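Initiator protein NS1 (Human bocavirus, PDB 4KW3) probably recognises the viral replication origin and nicks one DNA strand to start rolling-circle replication, its N-terminal domain supplying the origin-binding and nuclease functions. Local coordinates at residues Gln106-Glu111 / Leu213-Cys218; His115-Val120 / Lys209-Pro214; Ser243-Asn248 / His255-Tyr260. One frame throughout, in Å; residues are numbered along the deposited sequence.

In the fold
Contacts 1 and 2 form the predicted nuclease site and contact 3 flanks it, the side chains of Thr245 and Glu108 being about 8 Å apart. Contacts 1 and 2 have centres about 9 Å apart and share Leu213 and Pro214; neighbouring antiparallel strands join them, with Glu108 N to His115 O at 2.8 Å. Together they hold the predicted metal ligands (Glu108, His115, His117) and the predicted nucleophile Tyr211. Contact 3 is tied to contact 1 by Gln106 OE1 to Thr245 OG1 (2.7 Å) and to contact 2 by Leu213 O to Arg257 NH1 (2.9 Å), so Arg257 at the start of helix 257-268 bonds to the RCR-3 segment on the face of the sheet that also carries helix 204-212.

Contact 1: residues Gln106-Glu111 / Leu213-Cys218; sequences QSELGE and LPKNRC
Glu108, a predicted ligand of the divalent metal, meets Lys215, the last residue of the predicted RCR-3 motif, in the predicted nuclease site. The salt bridge runs from Lys215 NZ to Glu108 OE1 at 3.0 Å; its hydrogen-bond geometry is weak. The second carboxylate oxygen, OE2, is farther off, 4.1 Å from NZ, so the ammonium group favours one oxygen rather than straddling both. The two side chains cross at about a right angle. Lys215 leaves its backbone with CG opposite the carbonyl carbon (chi1 -58°) and then runs extended to its tip, which spans the gap to the strand. On the way its CD passes Gln106 NE2 at 4.0 Å. That amide is held at both ends: NE2 donates to Leu212 O, and OE1 is bonded to Thr245 and Arg257. NZ has a second, weak hydrogen bond to Tyr211 OH. Just before the lysine in the chain, Lys215 N to Leu213 O at 2.6 Å closes an inverse gamma turn centred on Pro214. At the far end Leu109 CD2 rests 3.8 Å from Cys218 O. The strands 101-109 and 216-217 are not paired directly: strand 241-247 lies between them in the sheet, and the contacting parts diverge by 54°. Lys215 NZ thus links a predicted metal ligand to the predicted nucleophile, through a salt bridge on one side and a weak hydrogen bond on the other, and the ammonium would be expected to offset part of the carboxylate's charge, mostly at OE1.

Contact 2: residues His115-Val120 / Lys209-Pro214; sequences HCHIIV and KNYLLP
Leu212 packs against His117 and Ile119 between helix 204-212 and strand 114-122, whose His115-Cys116-His117 is the predicted RCR-2 motif of this Rep-type nuclease. This is the tight part. Leu212 CD2 sits over one face of the His117 imidazole, 4.2 Å from the ring centroid and 26° off its normal, a CH-pi contact. Its nearest ring atom is CG, at 3.8 Å. The other methyl, CD1, goes to Ile119 and meets Ile119 CD1 tip to tip at 3.8 Å. With CG opposite the carbonyl carbon (chi1 -67°), the forked end of Leu212 faces the strand and each methyl meets a different residue. All three residues are buried, and Val19 and Thr17 of strand 15-21 also touch His117 and Ile119, respectively.

The Tyr211 side is looser and partly exposed. Its ring turns an edge toward the His117 face already used by Leu212, an offset edge-to-face pair with centroids 5.6 Å apart and planes at 63°. The nearest atoms are Tyr211 CE2 and His117 CE1, at 3.9 Å. Tyr211 OH, on the predicted nucleophile, stays 4.1 Å from His117 NE2, beyond hydrogen-bonding range, but has a weak hydrogen bond with Lys215 NZ. Phe207, one turn earlier, also meets the tyrosine ring.

One face of the histidine is thus packed by carbon atoms, and neither ring nitrogen is hydrogen-bonded to residues 209-214. That is consistent with the predicted role of His117 in metal binding, close to where the tyrosine hydroxyl approaches.

Contact 3: residues Ser243-Asn248 / His255-Tyr260; sequences SHTLIN and HYRKNY
Ile247 and Tyr260 make the clearest direct contact between strand 241-247 and helix 257-268. The side chains come from opposite directions: Ile247 CD1 lies 3.6 Å from Tyr260 CZ and 3.9 Å from CE1, so a methyl rests obliquely against the hydroxyl end of the ring. Tyr260 is sent there by a chi1 of -161°, which sets CG opposite the backbone N. Its hydroxyl is bonded to Ile8 N, tying the N-terminal segment to the same spot. The second pair, Thr245 and Arg257, is modelled too closely for its separation to be trusted, so that contact is doubtful and carries no weight here.

Outside this first shell, polar partners hold both of those residues. Thr245 OG1 bonds to Gln106 OE1 on the adjoining strand. The Arg257 chain bends at chi3 (-84°), and its NH1 bonds to Leu213 O while the guanidinium also makes a cation-pi contact with Tyr242. In the backbone, Tyr260 N bonds to Tyr256 O.

Phe208 of helix 204-212 touches Thr245, Ile247 and Tyr260 together, so the strand and helix 257-268 both pack against that helix, with strand 101-109 beside strand 241-247 in the sheet.

Contact 1: residues Gln106-Glu111 / Leu213-Cys218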
# COMPACT_ATOMS: atom_id res chain seq x y z
N GLN A 106 2.96 -1.86 0.81
CA GLN A 106 2.70 -1.90 -0.61
C GLN A 106 1.19 -1.81 -0.89
O GLN A 106 0.41 -2.65 -0.43
CB GLN A 106 3.27 -3.17 -1.23
CG GLN A 106 3.06 -3.30 -2.73
CD GLN A 106 3.97 -4.36 -3.34
OE1 GLN A 106 5.20 -4.20 -3.37
NE2 GLN A 106 3.37 -5.44 -3.82
N SER A 107 0.81 -0.81 -1.67
CA SER A 107 -0.58 -0.64 -2.11
C SER A 107 -0.81 -1.37 -3.44
O SER A 107 0.09 -1.49 -4.26
CB SER A 107 -0.90 0.84 -2.25
OG SER A 107 0.05 1.49 -3.07
N GLU A 108 -2.03 -1.87 -3.64
CA GLU A 108 -2.35 -2.64 -4.82
C GLU A 108 -3.78 -2.37 -5.25
O GLU A 108 -4.70 -2.43 -4.44
CB GLU A 108 -2.15 -4.13 -4.57
CG GLU A 108 -2.89 -5.07 -5.53
CD GLU A 108 -2.63 -6.55 -5.24
OE1 GLU A 108 -1.78 -6.85 -4.36
OE2 GLU A 108 -3.27 -7.42 -5.87
N LEU A 109 -3.97 -2.09 -6.53
CA LEU A 109 -5.30 -1.98 -7.09
C LEU A 109 -5.71 -3.38 -7.51
O LEU A 109 -5.40 -3.81 -8.61
CB LEU A 109 -5.26 -1.08 -8.33
CG LEU A 109 -5.27 0.43 -8.07
CD1 LEU A 109 -4.20 0.89 -7.12
CD2 LEU A 109 -5.11 1.14 -9.36
N GLY A 110 -6.44 -4.07 -6.64
CA GLY A 110 -6.80 -5.44 -6.91
C GLY A 110 -7.96 -5.61 -7.88
O GLY A 110 -8.62 -4.65 -8.28
N GLU A 111 -8.22 -6.86 -8.25
CA GLU A 111 -9.35 -7.19 -9.11
C GLU A 111 -10.61 -6.69 -8.42
O GLU A 111 -11.47 -6.06 -9.04
CB GLU A 111 -9.41 -8.70 -9.32
CG GLU A 111 -10.63 -9.19 -10.06
CD GLU A 111 -10.61 -8.81 -11.53
OE1 GLU A 111 -9.50 -8.57 -12.06
OE2 GLU A 111 -11.69 -8.77 -12.16
N LEU A 213 7.25 -8.43 -4.29
CA LEU A 213 8.11 -7.90 -5.36
C LEU A 213 7.72 -8.27 -6.79
O LEU A 213 7.60 -7.40 -7.65
CB LEU A 213 9.58 -8.22 -5.10
CG LEU A 213 10.25 -7.27 -4.12
CD1 LEU A 213 11.74 -7.46 -4.21
CD2 LEU A 213 9.83 -5.84 -4.43
N PRO A 214 7.50 -9.57 -7.06
CA PRO A 214 7.38 -9.89 -8.49
C PRO A 214 5.98 -9.63 -9.05
O PRO A 214 5.28 -10.54 -9.48
CB PRO A 214 7.76 -11.36 -8.54
CG PRO A 214 7.39 -11.90 -7.20
CD PRO A 214 7.45 -10.77 -6.20
N LYS A 215 5.60 -8.36 -9.05
CA LYS A 215 4.35 -7.93 -9.64
C LYS A 215 4.63 -6.79 -10.61
O LYS A 215 5.64 -6.08 -10.48
CB LYS A 215 3.37 -7.47 -8.56
CG LYS A 215 3.06 -8.53 -7.52
CD LYS A 215 2.03 -8.04 -6.53
CE LYS A 215 1.71 -9.10 -5.48
NZ LYS A 215 0.44 -8.78 -4.77
N ASN A 216 3.76 -6.60 -11.59
CA ASN A 216 3.92 -5.46 -12.48
C ASN A 216 3.14 -4.29 -11.91
O ASN A 216 2.23 -4.49 -11.10
CB ASN A 216 3.47 -5.80 -13.89
CG ASN A 216 4.25 -6.96 -14.48
OD1 ASN A 216 5.49 -7.02 -14.36
ND2 ASN A 216 3.56 -7.89 -15.14
N ARG A 217 3.52 -3.08 -12.28
CA ARG A 217 2.83 -1.90 -11.78
C ARG A 217 1.58 -1.56 -12.56
O ARG A 217 1.57 -1.62 -13.79
CB ARG A 217 3.74 -0.68 -11.76
CG ARG A 217 3.12 0.46 -10.96
CD ARG A 217 4.05 1.62 -10.76
NE ARG A 217 4.39 2.24 -12.02
CZ ARG A 217 4.89 3.46 -12.11
NH1 ARG A 217 5.07 4.14 -10.99
NH2 ARG A 217 5.19 3.99 -13.30
N CYS A 218 0.55 -1.15 -11.81
CA CYS A 218 -0.61 -0.53 -12.39
C CYS A 218 -1.16 0.54 -11.44
O CYS A 218 -1.54 0.23 -10.32
CB CYS A 218 -1.68 -1.57 -12.68
SG CYS A 218 -3.12 -0.85 -13.39

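Contact 2: residues His115-Val120 / Lys209-Pro214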
# COMPACT_ATOMS: atom_id res chain seq x y z
N HIS A 115 -6.13 -2.46 -1.77
CA HIS A 115 -5.55 -2.79 -0.48
C HIS A 115 -4.09 -2.42 -0.27
O HIS A 115 -3.36 -2.12 -1.20
CB HIS A 115 -5.82 -4.26 -0.10
CG HIS A 115 -5.40 -5.25 -1.13
ND1 HIS A 115 -6.19 -6.32 -1.48
CD2 HIS A 115 -4.26 -5.37 -1.84
CE1 HIS A 115 -5.57 -7.03 -2.41
NE2 HIS A 115 -4.39 -6.48 -2.64
N CYS A 116 -3.67 -2.42 0.99
CA CYS A 116 -2.26 -2.32 1.31
C CYS A 116 -1.83 -3.54 2.10
O CYS A 116 -2.56 -3.99 3.00
CB CYS A 116 -2.01 -1.09 2.15
SG CYS A 116 -2.13 0.40 1.23
N HIS A 117 -0.65 -4.06 1.79
CA HIS A 117 0.01 -5.04 2.64
C HIS A 117 1.02 -4.28 3.47
O HIS A 117 1.71 -3.38 2.95
CB HIS A 117 0.73 -6.09 1.81
CG HIS A 117 -0.19 -7.00 1.06
ND1 HIS A 117 -0.55 -8.24 1.54
CD2 HIS A 117 -0.82 -6.83 -0.12
CE1 HIS A 117 -1.36 -8.81 0.67
NE2 HIS A 117 -1.55 -7.98 -0.34
N ILE A 118 1.05 -4.60 4.76
CA ILE A 118 2.01 -4.01 5.69
C ILE A 118 2.80 -5.12 6.36
O ILE A 118 2.22 -5.99 7.02
CB ILE A 118 1.29 -3.22 6.80
CG1 ILE A 118 0.35 -2.18 6.20
CG2 ILE A 118 2.29 -2.57 7.78
CD1 ILE A 118 -1.10 -2.54 6.32
N ILE A 119 4.11 -5.10 6.21
CA ILE A 119 4.96 -5.96 7.02
C ILE A 119 5.62 -5.07 8.06
O ILE A 119 6.33 -4.11 7.73
CB ILE A 119 6.05 -6.70 6.20
CG1 ILE A 119 5.44 -7.40 4.99
CG2 ILE A 119 6.76 -7.72 7.06
CD1 ILE A 119 6.46 -7.86 4.02
N VAL A 120 5.39 -5.37 9.33
CA VAL A 120 5.96 -4.58 10.40
C VAL A 120 6.57 -5.46 11.50
O VAL A 120 6.00 -6.49 11.90
CB VAL A 120 4.91 -3.62 10.97
CG1 VAL A 120 3.61 -4.37 11.31
CG2 VAL A 120 5.46 -2.89 12.17
N LYS A 209 10.18 -10.62 -0.92
CA LYS A 209 10.86 -10.97 -2.16
C LYS A 209 9.99 -11.84 -3.05
O LYS A 209 9.90 -11.61 -4.26
CB LYS A 209 12.17 -11.70 -1.88
CG LYS A 209 12.94 -12.04 -3.15
CD LYS A 209 13.99 -13.14 -2.95
CE LYS A 209 13.35 -14.47 -2.77
NZ LYS A 209 14.32 -15.60 -2.87
N ASN A 210 9.31 -12.82 -2.44
CA ASN A 210 8.59 -13.80 -3.24
C ASN A 210 7.15 -13.48 -3.55
O ASN A 210 6.65 -13.89 -4.60
CB ASN A 210 8.70 -15.20 -2.62
CG ASN A 210 10.08 -15.75 -2.75
OD1 ASN A 210 10.73 -15.53 -3.76
ND2 ASN A 210 10.56 -16.42 -1.71
N TYR A 211 6.49 -12.72 -2.68
CA TYR A 211 5.08 -12.46 -2.92
C TYR A 211 4.81 -11.00 -3.30
O TYR A 211 4.04 -10.74 -4.20
CB TYR A 211 4.15 -12.91 -1.75
CG TYR A 211 2.73 -12.46 -2.03
CD1 TYR A 211 1.90 -13.19 -2.90
CD2 TYR A 211 2.24 -11.25 -1.51
CE1 TYR A 211 0.62 -12.74 -3.22
CE2 TYR A 211 0.96 -10.80 -1.82
CZ TYR A 211 0.16 -11.54 -2.68
OH TYR A 211 -1.11 -11.10 -3.00
N LEU A 212 5.48 -10.04 -2.68
CA LEU A 212 5.19 -8.63 -2.96
C LEU A 212 5.97 -8.07 -4.17
O LEU A 212 5.42 -7.33 -4.98
CB LEU A 212 5.43 -7.78 -1.71
CG LEU A 212 4.50 -8.00 -0.51
CD1 LEU A 212 4.89 -7.08 0.63
CD2 LEU A 212 3.03 -7.75 -0.91
N LEU A 213 7.25 -8.43 -4.29
CA LEU A 213 8.11 -7.90 -5.36
C LEU A 213 7.72 -8.27 -6.79
O LEU A 213 7.60 -7.40 -7.65
CB LEU A 213 9.58 -8.22 -5.10
CG LEU A 213 10.25 -7.27 -4.12
CD1 LEU A 213 11.74 -7.46 -4.21
CD2 LEU A 213 9.83 -5.84 -4.43
N PRO A 214 7.50 -9.57 -7.06
CA PRO A 214 7.38 -9.89 -8.49
C PRO A 214 5.98 -9.63 -9.05
O PRO A 214 5.28 -10.54 -9.48
CB PRO A 214 7.76 -11.36 -8.54
CG PRO A 214 7.39 -11.90 -7.20
CD PRO A 214 7.45 -10.77 -6.20

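Contact 3: residues Ser243-Asn248 / His255-Tyr260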
# COMPACT_ATOMS: atom_id res chain seq x y z
N SER A 243 0.81 -0.83 -6.86
CA SER A 243 0.72 0.58 -7.18
C SER A 243 1.96 1.33 -6.72
O SER A 243 2.51 2.15 -7.46
CB SER A 243 -0.53 1.19 -6.55
OG SER A 243 -0.49 2.59 -6.68
N HIS A 244 2.39 1.05 -5.49
CA HIS A 244 3.48 1.79 -4.86
C HIS A 244 4.05 1.02 -3.68
O HIS A 244 3.32 0.35 -2.96
CB HIS A 244 2.99 3.14 -4.36
CG HIS A 244 4.10 4.09 -4.02
ND1 HIS A 244 4.89 4.67 -4.99
CD2 HIS A 244 4.54 4.55 -2.83
CE1 HIS A 244 5.78 5.45 -4.41
NE2 HIS A 244 5.58 5.41 -3.10
N THR A 245 5.35 1.11 -3.48
CA THR A 245 6.03 0.32 -2.46
C THR A 245 6.95 1.18 -1.61
O THR A 245 7.80 1.90 -2.13
CB THR A 245 6.82 -0.80 -3.13
OG1 THR A 245 5.89 -1.61 -3.83
CG2 THR A 245 7.51 -1.69 -2.12
N LEU A 246 6.75 1.12 -0.30
CA LEU A 246 7.61 1.85 0.64
C LEU A 246 8.42 0.90 1.49
O LEU A 246 7.87 -0.01 2.12
CB LEU A 246 6.79 2.78 1.52
CG LEU A 246 6.24 4.02 0.82
CD1 LEU A 246 5.29 4.79 1.73
CD2 LEU A 246 7.41 4.92 0.38
N ILE A 247 9.73 1.07 1.47
CA ILE A 247 10.61 0.31 2.35
C ILE A 247 11.21 1.27 3.38
O ILE A 247 12.02 2.13 3.03
CB ILE A 247 11.71 -0.41 1.57
CG1 ILE A 247 11.11 -1.20 0.41
CG2 ILE A 247 12.52 -1.34 2.49
CD1 ILE A 247 12.12 -1.78 -0.53
N ASN A 248 10.80 1.12 4.63
CA ASN A 248 11.25 1.98 5.71
C ASN A 248 11.22 3.45 5.36
O ASN A 248 12.18 4.19 5.62
CB ASN A 248 12.64 1.55 6.20
CG ASN A 248 12.58 0.32 7.13
OD1 ASN A 248 11.64 0.16 7.90
ND2 ASN A 248 13.58 -0.54 7.03
N HIS A 255 11.63 1.84 -11.78
CA HIS A 255 12.66 1.41 -12.73
C HIS A 255 13.76 0.54 -12.10
O HIS A 255 14.55 -0.05 -12.82
CB HIS A 255 13.26 2.61 -13.47
CG HIS A 255 13.92 3.60 -12.56
ND1 HIS A 255 13.22 4.64 -11.97
CD2 HIS A 255 15.19 3.70 -12.12
CE1 HIS A 255 14.05 5.34 -11.21
NE2 HIS A 255 15.25 4.79 -11.29
N TYR A 256 13.78 0.42 -10.78
CA TYR A 256 14.75 -0.45 -10.11
C TYR A 256 14.11 -1.74 -9.59
O TYR A 256 14.84 -2.58 -9.04
CB TYR A 256 15.40 0.27 -8.92
CG TYR A 256 16.26 1.46 -9.26
CD1 TYR A 256 17.08 1.46 -10.38
CD2 TYR A 256 16.24 2.60 -8.46
CE1 TYR A 256 17.88 2.57 -10.69
CE2 TYR A 256 17.02 3.71 -8.76
CZ TYR A 256 17.84 3.69 -9.87
OH TYR A 256 18.62 4.78 -10.17
N ARG A 257 12.78 -1.89 -9.69
CA ARG A 257 12.08 -3.01 -8.99
C ARG A 257 12.70 -4.37 -9.36
O ARG A 257 13.15 -5.11 -8.49
CB ARG A 257 10.52 -3.01 -9.14
CG ARG A 257 9.82 -4.19 -8.40
CD ARG A 257 8.26 -4.27 -8.49
NE ARG A 257 7.66 -3.44 -7.47
CZ ARG A 257 6.94 -3.85 -6.43
NH1 ARG A 257 6.62 -5.11 -6.23
NH2 ARG A 257 6.49 -2.94 -5.60
N LYS A 258 12.75 -4.69 -10.65
CA LYS A 258 13.21 -6.00 -11.06
C LYS A 258 14.66 -6.25 -10.64
O LYS A 258 15.00 -7.36 -10.21
CB LYS A 258 13.02 -6.23 -12.56
CG LYS A 258 13.32 -7.64 -12.98
CD LYS A 258 12.05 -8.39 -13.32
CE LYS A 258 12.12 -8.93 -14.73
NZ LYS A 258 13.23 -9.91 -14.84
N ASN A 259 15.50 -5.23 -10.74
CA ASN A 259 16.87 -5.40 -10.28
C ASN A 259 16.96 -5.57 -8.77
O ASN A 259 17.72 -6.41 -8.27
CB ASN A 259 17.77 -4.26 -10.76
CG ASN A 259 19.22 -4.49 -10.40
OD1 ASN A 259 19.91 -3.57 -9.95
ND2 ASN A 259 19.69 -5.72 -10.57
N TYR A 260 16.16 -4.81 -8.04
CA TYR A 260 16.06 -4.93 -6.58
C TYR A 260 15.71 -6.36 -6.20
O TYR A 260 16.39 -6.96 -5.36
CB TYR A 260 14.99 -3.98 -6.04
CG TYR A 260 15.09 -3.68 -4.58
CD1 TYR A 260 14.58 -4.55 -3.63
CD2 TYR A 260 15.64 -2.47 -4.14
CE1 TYR A 260 14.63 -4.25 -2.28
CE2 TYR A 260 15.71 -2.17 -2.81
CZ TYR A 260 15.21 -3.06 -1.87
OH TYR A 260 15.28 -2.74 -0.53